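Local coordinates for spindle assembly abnormal protein 6 (Caenorhabditis elegans, PDB 4GFC) that serves as the central scaffold of the centriole, ensures its ninefold symmetry and is required for centrosome biogenesis and duplication, at residues Cys102-Asn108 and Phe120-Thr126. The protein carries 1 engineered substitution. Sequence-based numbering, arbitrary orientation.
Sequences CKNTEIN and FELFSKT. With EDO (1,2-ethanediol), chain F.
E106 and F123, and, two residues along, N108 and E121, exchange reciprocal backbone hydrogen bonds, which with an angle of 156° between strands 105-108 and 120-124 establishes an antiparallel pairing. I107 with L122 is the non-hydrogen-bonded pair between them, and T105 with S124 is another on the N104 side of E106/F123. Beyond the strand proper, K125 N still donates to N104 O at 2.8 Å, where a type I turn from C102 to T105 leads into the first strand. There N104 ND2 reaches T126 OG1 at 3.2 Å, the hydroxyl lying almost in the amide plane.

E106, N108 and E121 make the face they share with F123 largely polar. K125, bent at chi2 and chi4, curls back so that NZ meets E106 OE2 at 3.0 Å, a salt bridge whose hydrogen bond is weak. The aliphatic part of the lysine runs beside the glutamate, K125 CE lying 3.6 Å from E106 CD. With a smaller alanine at E106, the K125 ammonium is likely to lose this carboxylate and its bent chain to turn more freely. N108 ND2 makes another weak bond, to E121 OE2 at 3.1 Å, with amide and carboxylate planes 76° apart.

On the other face the side-chain contacts between the strands are mainly apolar. I107 has CG2 anti to its backbone N (chi1 -85° for CG1), which brings that methyl obliquely to the F120 ring, 3.6 Å from CE1; I107 CD1 instead approaches L122 CD1 at 3.8 Å. Helix 92-101 covers this side through I96 and L100, and T105 OG1 bonds to H99 O. The pair is the beta hairpin of consecutive strands 105-111 and 117-124, flanked by strands 7-23 and 132-140, within the globular SAS-6 N-terminal head, the XRCC4-like beta-sandwich domain that links the coiled-coil dimers.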
# COMPACT_ATOMS: atom_id res chain seq x y z
N CYS A 102 -31.62 2.12 -0.60
CA CYS A 102 -32.54 1.93 0.50
C CYS A 102 -31.83 1.97 1.85
O CYS A 102 -30.78 1.34 2.04
CB CYS A 102 -33.30 0.62 0.32
SG CYS A 102 -34.69 0.44 1.44
N LYS A 103 -32.42 2.74 2.80
CA LYS A 103 -31.91 2.92 4.17
C LYS A 103 -31.94 1.62 4.97
O LYS A 103 -31.10 1.44 5.85
CB LYS A 103 -32.73 3.99 4.91
CG LYS A 103 -32.59 5.41 4.34
CD LYS A 103 -33.49 6.39 5.07
CE LYS A 103 -33.40 7.80 4.54
NZ LYS A 103 -34.16 8.74 5.40
N ASN A 104 -32.89 0.72 4.65
CA ASN A 104 -33.09 -0.59 5.29
C ASN A 104 -32.10 -1.66 4.83
O ASN A 104 -32.23 -2.80 5.25
CB ASN A 104 -34.50 -1.10 4.99
CG ASN A 104 -35.60 -0.35 5.67
OD1 ASN A 104 -35.41 0.32 6.68
ND2 ASN A 104 -36.80 -0.49 5.13
N THR A 105 -31.15 -1.32 3.94
CA THR A 105 -30.17 -2.25 3.39
C THR A 105 -28.95 -2.30 4.32
O THR A 105 -28.44 -1.27 4.75
CB THR A 105 -29.85 -1.85 1.94
OG1 THR A 105 -30.93 -2.29 1.12
CG2 THR A 105 -28.55 -2.43 1.40
N GLU A 106 -28.51 -3.53 4.63
CA GLU A 106 -27.36 -3.83 5.47
C GLU A 106 -26.23 -4.50 4.66
O GLU A 106 -26.51 -5.40 3.87
CB GLU A 106 -27.80 -4.77 6.59
CG GLU A 106 -28.47 -4.10 7.78
CD GLU A 106 -28.20 -4.77 9.11
OE1 GLU A 106 -27.65 -5.90 9.14
OE2 GLU A 106 -28.52 -4.14 10.15
N ILE A 107 -24.98 -4.08 4.86
CA ILE A 107 -23.80 -4.71 4.24
C ILE A 107 -22.98 -5.42 5.34
O ILE A 107 -22.63 -4.81 6.35
CB ILE A 107 -22.94 -3.70 3.40
CG1 ILE A 107 -23.49 -3.57 1.98
CG2 ILE A 107 -21.47 -4.09 3.34
CD1 ILE A 107 -24.40 -2.47 1.80
N ASN A 108 -22.70 -6.70 5.16
CA ASN A 108 -21.95 -7.44 6.17
C ASN A 108 -20.74 -8.07 5.52
O ASN A 108 -20.87 -8.70 4.47
CB ASN A 108 -22.83 -8.48 6.87
CG ASN A 108 -24.11 -7.90 7.42
OD1 ASN A 108 -24.12 -6.84 8.03
ND2 ASN A 108 -25.23 -8.58 7.18
N PHE A 120 -18.77 -10.79 1.30
CA PHE A 120 -19.49 -9.51 1.29
C PHE A 120 -20.96 -9.82 1.05
O PHE A 120 -21.29 -10.41 0.03
CB PHE A 120 -18.90 -8.59 0.21
CG PHE A 120 -19.69 -7.36 -0.12
CD1 PHE A 120 -19.39 -6.14 0.47
CD2 PHE A 120 -20.69 -7.40 -1.09
CE1 PHE A 120 -20.10 -4.99 0.13
CE2 PHE A 120 -21.41 -6.24 -1.41
CZ PHE A 120 -21.12 -5.05 -0.79
N GLU A 121 -21.83 -9.48 2.01
CA GLU A 121 -23.26 -9.78 1.98
C GLU A 121 -24.11 -8.52 1.98
O GLU A 121 -23.81 -7.57 2.71
CB GLU A 121 -23.53 -10.58 3.24
CG GLU A 121 -24.92 -11.17 3.42
CD GLU A 121 -25.29 -11.30 4.88
OE1 GLU A 121 -24.47 -11.83 5.67
OE2 GLU A 121 -26.37 -10.79 5.26
N LEU A 122 -25.17 -8.51 1.16
CA LEU A 122 -26.13 -7.40 1.10
C LEU A 122 -27.44 -7.93 1.71
O LEU A 122 -27.97 -8.96 1.26
CB LEU A 122 -26.28 -6.93 -0.36
CG LEU A 122 -27.29 -5.80 -0.71
CD1 LEU A 122 -26.69 -4.44 -0.44
CD2 LEU A 122 -27.57 -5.80 -2.18
N PHE A 123 -27.88 -7.34 2.80
CA PHE A 123 -29.07 -7.84 3.45
C PHE A 123 -30.08 -6.72 3.51
O PHE A 123 -29.73 -5.63 3.95
CB PHE A 123 -28.75 -8.44 4.86
CG PHE A 123 -29.81 -9.33 5.47
CD1 PHE A 123 -29.72 -10.71 5.41
CD2 PHE A 123 -30.93 -8.78 6.09
CE1 PHE A 123 -30.72 -11.52 5.96
CE2 PHE A 123 -31.90 -9.60 6.69
CZ PHE A 123 -31.79 -10.96 6.61
N SER A 124 -31.30 -6.95 2.99
CA SER A 124 -32.43 -6.01 2.98
C SER A 124 -33.35 -6.27 4.20
O SER A 124 -33.88 -7.37 4.34
CB SER A 124 -33.22 -6.12 1.67
OG SER A 124 -34.43 -5.37 1.70
N LYS A 125 -33.54 -5.25 5.05
CA LYS A 125 -34.38 -5.31 6.26
C LYS A 125 -35.86 -4.87 5.99
O LYS A 125 -36.68 -4.84 6.92
CB LYS A 125 -33.76 -4.47 7.38
CG LYS A 125 -32.39 -4.95 7.85
CD LYS A 125 -32.49 -6.32 8.53
CE LYS A 125 -31.19 -6.75 9.16
NZ LYS A 125 -30.88 -5.97 10.39
N THR A 126 -36.19 -4.54 4.72
CA THR A 126 -37.53 -4.18 4.25
C THR A 126 -38.45 -5.38 4.42
O THR A 126 -38.06 -6.49 4.04
CB THR A 126 -37.47 -3.72 2.82
OG1 THR A 126 -36.59 -2.59 2.74
CG2 THR A 126 -38.82 -3.36 2.29
C1 EDO F . -26.84 1.72 2.27
O1 EDO F . -28.20 1.89 2.65
C2 EDO F . -26.29 0.40 2.84
O2 EDO F . -24.98 0.62 3.36